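Long-range contact in AvrA (Salmonella typhimurium, PDB 6BE0), which probably transfers acetyl groups from acetyl-CoA to serine and threonine residues of target proteins, as a bacterial effector of the YopJ family that binds inositol hexakisphosphate: residues 85-97 and 108-120. Sequence-based numbering, arbitrary orientation.
Sequences ELNLKFVMSVHEL and GVESARFLVNMGS
With CG turned beside the backbone N (chi1 -70°) and the chain bent at chi2 (88°), Arg113 folds back along its own strand toward Leu86, whose carbonyl O takes a hydrogen bond from NH1 at 3.0 Å. The oxygen lies in the guanidinium plane, while the nitrogen sits above the carbonyl plane. NE also makes a salt bridge with Asp129, a second partner for the guanidinium group. Asn87, its CG anti to the carbonyl carbon, sends ND2 2.9 Å to Ser111 O, almost in line with that C=O, and the backbone O of Asn87 accepts a hydrogen bond from Arg113 N. From here parallel pairing continues: Lys89 N to Arg113 O, Leu115 N to Lys89 O, Val91 N to Leu115 O and Asn117 N to Val91 O. Strands 88-91 and 111-117 are the two parallel arms of a beta-alpha-beta unit, with helix 94-106 as the crossover, and 88-91 forms one edge of the five-stranded mixed sheet. On the helix side, Leu97 CD1 packs 3.4 Å from Phe114 CB, and Val91 CG2 meets Val116 CB at 3.5 Å. Beyond them, Val94 CG2 touches Met118 CE at 3.9 Å. The reverse face carries Leu88, Phe90 and Leu115; Leu88 CD1 reaches Leu115 CG at 4.1 Å, and helices 65-82 and 186-199 pack against Leu115. Ser93 OG caps the crossover helix by accepting from Glu96 N, and a water bridges Val94 N to Met118 O.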
ATOM      1  N   GLU A  85      16.681   4.921   2.897  1.00 43.13           N
ATOM      2  CA  GLU A  85      16.061   6.167   2.445  1.00 43.37           C
ATOM      3  C   GLU A  85      14.534   6.096   2.482  1.00 42.63           C
ATOM      4  O   GLU A  85      13.851   7.082   2.200  1.00 43.24           O
ATOM      5  CB  GLU A  85      16.529   6.510   1.027  1.00 48.66           C
ATOM      6  CG  GLU A  85      18.013   6.843   0.932  1.00 47.51           C
ATOM      7  CD  GLU A  85      18.438   7.246  -0.470  1.00 56.55           C
ATOM      8  OE1 GLU A  85      17.582   7.238  -1.382  1.00 59.79           O
ATOM      9  OE2 GLU A  85      19.631   7.570  -0.660  1.00 61.29           O
ATOM     10  N   LEU A  86      14.008   4.929   2.837  1.00 34.98           N
ATOM     11  CA  LEU A  86      12.568   4.689   2.840  1.00 34.22           C
ATOM     12  C   LEU A  86      11.829   5.582   3.835  1.00 33.64           C
ATOM     13  O   LEU A  86      10.782   6.142   3.511  1.00 33.54           O
ATOM     14  CB  LEU A  86      12.288   3.217   3.157  1.00 33.67           C
ATOM     15  CG  LEU A  86      10.824   2.800   3.317  1.00 32.92           C
ATOM     16  CD1 LEU A  86      10.074   2.924   2.003  1.00 33.33           C
ATOM     17  CD2 LEU A  86      10.739   1.379   3.858  1.00 33.91           C
ATOM     18  N   ASN A  87      12.378   5.704   5.041  1.00 37.78           N
ATOM     19  CA  ASN A  87      11.754   6.482   6.109  1.00 33.35           C
ATOM     20  C   ASN A  87      10.310   6.058   6.363  1.00 34.28           C
ATOM     21  O   ASN A  87       9.380   6.850   6.192  1.00 32.59           O
ATOM     22  CB  ASN A  87      11.803   7.977   5.785  1.00 39.73           C
ATOM     23  CG  ASN A  87      13.206   8.544   5.854  1.00 34.91           C
ATOM     24  OD1 ASN A  87      14.097   7.959   6.470  1.00 34.90           O
ATOM     25  ND2 ASN A  87      13.408   9.697   5.228  1.00 35.79           N
ATOM     26  N   LEU A  88      10.131   4.806   6.774  1.00 31.81           N
ATOM     27  CA  LEU A  88       8.802   4.279   7.052  1.00 31.19           C
ATOM     28  C   LEU A  88       8.497   4.309   8.545  1.00 30.90           C
ATOM     29  O   LEU A  88       9.327   3.918   9.367  1.00 31.03           O
ATOM     30  CB  LEU A  88       8.668   2.851   6.520  1.00 31.03           C
ATOM     31  CG  LEU A  88       7.272   2.230   6.610  1.00 30.54           C
ATOM     32  CD1 LEU A  88       6.242   3.075   5.867  1.00 30.58           C
ATOM     33  CD2 LEU A  88       7.291   0.813   6.061  1.00 30.63           C
ATOM     34  N   LYS A  89       7.301   4.785   8.878  1.00 37.24           N
ATOM     35  CA  LYS A  89       6.818   4.808  10.253  1.00 37.14           C
ATOM     36  C   LYS A  89       5.490   4.071  10.355  1.00 39.14           C
ATOM     37  O   LYS A  89       4.631   4.202   9.483  1.00 37.02           O
ATOM     38  CB  LYS A  89       6.654   6.248  10.749  1.00 38.03           C
ATOM     39  CG  LYS A  89       7.957   6.954  11.090  1.00 43.66           C
ATOM     40  CD  LYS A  89       8.601   6.352  12.327  1.00 50.14           C
ATOM     41  CE  LYS A  89       9.749   7.204  12.837  1.00 43.30           C
ATOM     42  NZ  LYS A  89      10.425   6.556  13.994  1.00 44.95           N
ATOM     43  N   PHE A  90       5.330   3.290  11.417  1.00 32.56           N
ATOM     44  CA  PHE A  90       4.064   2.624  11.692  1.00 32.32           C
ATOM     45  C   PHE A  90       3.307   3.389  12.767  1.00 32.58           C
ATOM     46  O   PHE A  90       3.795   3.552  13.886  1.00 34.30           O
ATOM     47  CB  PHE A  90       4.295   1.175  12.126  1.00 32.31           C
ATOM     48  CG  PHE A  90       3.036   0.454  12.525  1.00 32.24           C
ATOM     49  CD1 PHE A  90       1.942   0.419  11.677  1.00 37.43           C
ATOM     50  CD2 PHE A  90       2.954  -0.198  13.743  1.00 35.79           C
ATOM     51  CE1 PHE A  90       0.785  -0.245  12.042  1.00 39.99           C
ATOM     52  CE2 PHE A  90       1.802  -0.865  14.113  1.00 40.27           C
ATOM     53  CZ  PHE A  90       0.716  -0.889  13.261  1.00 38.37           C
ATOM     54  N   VAL A  91       2.122   3.868  12.409  1.00 30.00           N
ATOM     55  CA  VAL A  91       1.272   4.612  13.332  1.00 30.40           C
ATOM     56  C   VAL A  91      -0.043   3.863  13.506  1.00 30.29           C
ATOM     57  O   VAL A  91      -0.509   3.190  12.588  1.00 29.93           O
ATOM     58  CB  VAL A  91       1.014   6.050  12.838  1.00 30.72           C
ATOM     59  CG1 VAL A  91       2.314   6.841  12.826  1.00 31.04           C
ATOM     60  CG2 VAL A  91       0.377   6.044  11.455  1.00 30.45           C
ATOM     61  N   MET A  92      -0.635   3.984  14.688  1.00 41.45           N
ATOM     62  CA  MET A  92      -1.741   3.125  15.081  1.00 41.53           C
ATOM     63  C   MET A  92      -3.063   3.881  15.163  1.00 41.91           C
ATOM     64  O   MET A  92      -4.048   3.370  15.696  1.00 42.24           O
ATOM     65  CB  MET A  92      -1.414   2.467  16.419  1.00 42.05           C
ATOM     66  CG  MET A  92       0.022   1.960  16.480  1.00 41.91           C
ATOM     67  SD  MET A  92       0.346   0.819  17.835  1.00 63.51           S
ATOM     68  CE  MET A  92      -0.504  -0.648  17.239  1.00 56.46           C
ATOM     69  N   SER A  93      -3.080   5.097  14.626  1.00 31.34           N
ATOM     70  CA  SER A  93      -4.310   5.877  14.537  1.00 31.81           C
ATOM     71  C   SER A  93      -4.124   7.071  13.609  1.00 31.93           C
ATOM     72  O   SER A  93      -2.998   7.457  13.295  1.00 31.79           O
ATOM     73  CB  SER A  93      -4.754   6.361  15.918  1.00 32.71           C
ATOM     74  OG  SER A  93      -3.880   7.357  16.418  1.00 33.21           O
ATOM     75  N   VAL A  94      -5.242   7.643  13.176  1.00 32.32           N
ATOM     76  CA  VAL A  94      -5.231   8.840  12.343  1.00 32.73           C
ATOM     77  C   VAL A  94      -4.576  10.002  13.078  1.00 33.47           C
ATOM     78  O   VAL A  94      -3.861  10.804  12.480  1.00 33.68           O
ATOM     79  CB  VAL A  94      -6.660   9.238  11.925  1.00 33.28           C
ATOM     80  CG1 VAL A  94      -6.659  10.540  11.130  1.00 33.96           C
ATOM     81  CG2 VAL A  94      -7.291   8.126  11.115  1.00 32.71           C
ATOM     82  N   HIS A  95      -4.831  10.093  14.379  1.00 41.05           N
ATOM     83  CA  HIS A  95      -4.259  11.158  15.189  1.00 42.90           C
ATOM     84  C   HIS A  95      -2.740  11.024  15.253  1.00 45.65           C
ATOM     85  O   HIS A  95      -2.009  12.010  15.149  1.00 42.04           O
ATOM     86  CB  HIS A  95      -4.846  11.140  16.601  1.00 42.58           C
ATOM     87  CG  HIS A  95      -4.270  12.191  17.498  1.00 49.13           C
ATOM     88  ND1 HIS A  95      -3.319  11.910  18.455  1.00 47.98           N
ATOM     89  CD2 HIS A  95      -4.495  13.523  17.569  1.00 50.54           C
ATOM     90  CE1 HIS A  95      -2.993  13.024  19.086  1.00 49.11           C
ATOM     91  NE2 HIS A  95      -3.693  14.017  18.567  1.00 49.03           N
ATOM     92  N   GLU A  96      -2.273   9.793  15.426  1.00 40.60           N
ATOM     93  CA  GLU A  96      -0.847   9.524  15.496  1.00 39.85           C
ATOM     94  C   GLU A  96      -0.197   9.761  14.135  1.00 39.43           C
ATOM     95  O   GLU A  96       0.985  10.095  14.054  1.00 40.88           O
ATOM     96  CB  GLU A  96      -0.598   8.091  15.971  1.00 39.31           C
ATOM     97  CG  GLU A  96       0.870   7.746  16.189  1.00 43.96           C
ATOM     98  CD  GLU A  96       1.069   6.329  16.698  1.00 48.39           C
ATOM     99  OE1 GLU A  96       0.123   5.771  17.295  1.00 51.95           O
ATOM    100  OE2 GLU A  96       2.169   5.773  16.500  1.00 50.26           O
ATOM    101  N   LEU A  97      -0.974   9.592  13.068  1.00 34.46           N
ATOM    102  CA  LEU A  97      -0.489   9.870  11.720  1.00 30.95           C
ATOM    103  C   LEU A  97      -0.242  11.359  11.524  1.00 31.26           C
ATOM    104  O   LEU A  97       0.857  11.765  11.146  1.00 31.34           O
ATOM    105  CB  LEU A  97      -1.487   9.374  10.669  1.00 30.67           C
ATOM    106  CG  LEU A  97      -1.166   9.740   9.214  1.00 30.53           C
ATOM    107  CD1 LEU A  97      -0.045   8.864   8.671  1.00 30.33           C
ATOM    108  CD2 LEU A  97      -2.405   9.648   8.336  1.00 30.43           C
ATOM    109  N   GLY A 108      12.582  18.615   9.166  1.00 35.75           N
ATOM    110  CA  GLY A 108      13.216  18.956   7.905  1.00 36.29           C
ATOM    111  C   GLY A 108      13.246  17.807   6.918  1.00 35.77           C
ATOM    112  O   GLY A 108      13.809  17.935   5.829  1.00 36.24           O
ATOM    113  N   VAL A 109      12.647  16.681   7.295  1.00 34.90           N
ATOM    114  CA  VAL A 109      12.542  15.537   6.396  1.00 34.42           C
ATOM    115  C   VAL A 109      11.640  15.903   5.223  1.00 34.27           C
ATOM    116  O   VAL A 109      10.646  16.610   5.391  1.00 34.12           O
ATOM    117  CB  VAL A 109      11.996  14.295   7.123  1.00 33.62           C
ATOM    118  CG1 VAL A 109      11.812  13.129   6.156  1.00 33.21           C
ATOM    119  CG2 VAL A 109      12.930  13.903   8.260  1.00 33.88           C
ATOM    120  N   GLU A 110      11.996  15.414   4.040  1.00 35.80           N
ATOM    121  CA  GLU A 110      11.346  15.822   2.799  1.00 35.89           C
ATOM    122  C   GLU A 110      10.702  14.644   2.076  1.00 35.25           C
ATOM    123  O   GLU A 110      10.011  14.820   1.073  1.00 35.25           O
ATOM    124  CB  GLU A 110      12.368  16.499   1.887  1.00 36.91           C
ATOM    125  CG  GLU A 110      13.045  17.702   2.531  1.00 40.79           C
ATOM    126  CD  GLU A 110      13.951  18.449   1.574  1.00 40.22           C
ATOM    127  OE1 GLU A 110      14.055  18.033   0.400  1.00 41.57           O
ATOM    128  OE2 GLU A 110      14.562  19.453   1.999  1.00 39.65           O
ATOM    129  N   SER A 111      10.933  13.446   2.596  1.00 33.42           N
ATOM    130  CA  SER A 111      10.426  12.228   1.986  1.00 32.91           C
ATOM    131  C   SER A 111      10.228  11.156   3.050  1.00 32.32           C
ATOM    132  O   SER A 111      11.187  10.723   3.691  1.00 32.55           O
ATOM    133  CB  SER A 111      11.386  11.733   0.903  1.00 33.49           C
ATOM    134  OG  SER A 111      10.979  10.477   0.390  1.00 42.78           O
ATOM    135  N   ALA A 112       8.983  10.734   3.240  1.00 31.65           N
ATOM    136  CA  ALA A 112       8.669   9.731   4.248  1.00 31.16           C
ATOM    137  C   ALA A 112       7.372   9.000   3.920  1.00 30.58           C
ATOM    138  O   ALA A 112       6.566   9.469   3.114  1.00 30.51           O
ATOM    139  CB  ALA A 112       8.578  10.376   5.622  1.00 31.13           C
ATOM    140  N   ARG A 113       7.189   7.839   4.542  1.00 31.59           N
ATOM    141  CA  ARG A 113       5.977   7.048   4.365  1.00 31.12           C
ATOM    142  C   ARG A 113       5.428   6.603   5.710  1.00 30.84           C
ATOM    143  O   ARG A 113       6.163   6.504   6.691  1.00 31.01           O
ATOM    144  CB  ARG A 113       6.241   5.827   3.482  1.00 31.17           C
ATOM    145  CG  ARG A 113       6.502   6.165   2.029  1.00 31.49           C
ATOM    146  CD  ARG A 113       7.973   6.435   1.777  1.00 32.09           C
ATOM    147  NE  ARG A 113       8.188   7.166   0.534  1.00 33.39           N
ATOM    148  CZ  ARG A 113       9.362   7.650   0.143  1.00 33.17           C
ATOM    149  NH1 ARG A 113      10.442   7.483   0.900  1.00 33.74           N
ATOM    150  NH2 ARG A 113       9.458   8.304  -1.006  1.00 33.63           N
ATOM    151  N   PHE A 114       4.129   6.335   5.742  1.00 29.34           N
ATOM    152  CA  PHE A 114       3.458   5.935   6.969  1.00 29.17           C
ATOM    153  C   PHE A 114       2.507   4.778   6.727  1.00 28.93           C
ATOM    154  O   PHE A 114       1.644   4.864   5.861  1.00 28.80           O
ATOM    155  CB  PHE A 114       2.678   7.109   7.557  1.00 29.16           C
ATOM    156  CG  PHE A 114       3.521   8.318   7.840  1.00 29.48           C
ATOM    157  CD1 PHE A 114       3.681   9.306   6.884  1.00 29.65           C
ATOM    158  CD2 PHE A 114       4.145   8.471   9.067  1.00 29.69           C
ATOM    159  CE1 PHE A 114       4.452  10.422   7.144  1.00 30.05           C
ATOM    160  CE2 PHE A 114       4.918   9.584   9.332  1.00 30.06           C
ATOM    161  CZ  PHE A 114       5.072  10.561   8.369  1.00 30.25           C
ATOM    162  N   LEU A 115       2.672   3.700   7.488  1.00 28.81           N
ATOM    163  CA  LEU A 115       1.635   2.682   7.594  1.00 28.69           C
ATOM    164  C   LEU A 115       0.727   3.071   8.746  1.00 28.69           C
ATOM    165  O   LEU A 115       1.167   3.137   9.894  1.00 28.88           O
ATOM    166  CB  LEU A 115       2.220   1.287   7.822  1.00 28.88           C
ATOM    167  CG  LEU A 115       3.076   0.682   6.710  1.00 29.02           C
ATOM    168  CD1 LEU A 115       3.321  -0.786   7.009  1.00 29.28           C
ATOM    169  CD2 LEU A 115       2.432   0.850   5.342  1.00 28.87           C
ATOM    170  N   VAL A 116      -0.537   3.333   8.432  1.00 28.57           N
ATOM    171  CA  VAL A 116      -1.487   3.822   9.423  1.00 28.68           C
ATOM    172  C   VAL A 116      -2.676   2.881   9.569  1.00 28.74           C
ATOM    173  O   VAL A 116      -3.348   2.552   8.594  1.00 28.64           O
ATOM    174  CB  VAL A 116      -1.992   5.243   9.065  1.00 28.67           C
ATOM    175  CG1 VAL A 116      -2.513   5.301   7.628  1.00 28.52           C
ATOM    176  CG2 VAL A 116      -3.054   5.712  10.062  1.00 28.89           C
ATOM    177  N   ASN A 117      -2.920   2.444  10.801  1.00 29.00           N
ATOM    178  CA  ASN A 117      -4.147   1.732  11.126  1.00 29.22           C
ATOM    179  C   ASN A 117      -5.259   2.741  11.368  1.00 29.36           C
ATOM    180  O   ASN A 117      -5.291   3.406  12.402  1.00 29.61           O
ATOM    181  CB  ASN A 117      -3.963   0.838  12.351  1.00 29.59           C
ATOM    182  CG  ASN A 117      -5.193  -0.004  12.643  1.00 29.94           C
ATOM    183  OD1 ASN A 117      -6.117  -0.076  11.832  1.00 29.87           O
ATOM    184  ND2 ASN A 117      -5.206  -0.652  13.801  1.00 30.40           N
ATOM    185  N   MET A 118      -6.166   2.855  10.405  1.00 49.61           N
ATOM    186  CA  MET A 118      -7.199   3.881  10.446  1.00 50.05           C
ATOM    187  C   MET A 118      -8.376   3.440  11.304  1.00 49.20           C
ATOM    188  O   MET A 118      -9.123   4.270  11.819  1.00 59.11           O
ATOM    189  CB  MET A 118      -7.674   4.212   9.030  1.00 48.55           C
ATOM    190  CG  MET A 118      -6.554   4.262   7.996  1.00 48.21           C
ATOM    191  SD  MET A 118      -6.734   5.608   6.817  1.00 53.84           S
ATOM    192  CE  MET A 118      -5.889   6.907   7.695  1.00 50.11           C
ATOM    193  N   GLY A 119      -8.536   2.132  11.460  1.00 42.13           N
ATOM    194  CA  GLY A 119      -9.635   1.587  12.236  1.00 50.90           C
ATOM    195  C   GLY A 119      -9.438   1.750  13.730  1.00 47.19           C
ATOM    196  O   GLY A 119      -8.313   1.910  14.204  1.00 52.80           O
ATOM    197  N   SER A 120     -10.543   1.712  14.470  1.00 58.02           N
ATOM    198  CA  SER A 120     -10.507   1.725  15.929  1.00 55.35           C
ATOM    199  C   SER A 120     -10.758   0.321  16.472  1.00 55.14           C
ATOM    200  O   SER A 120      -9.831  -0.360  16.908  1.00 60.81           O
ATOM    201  CB  SER A 120     -11.544   2.700  16.486  1.00 55.33           C
ATOM    202  OG  SER A 120     -11.759   2.472  17.868  1.00 64.21           O
TER
HETATM  203  O   HOH W   1      -6.854   3.409  15.413  1.00 33.51           O
HETATM  204  O   HOH W   2      -7.833   5.993  13.823  1.00 30.02           O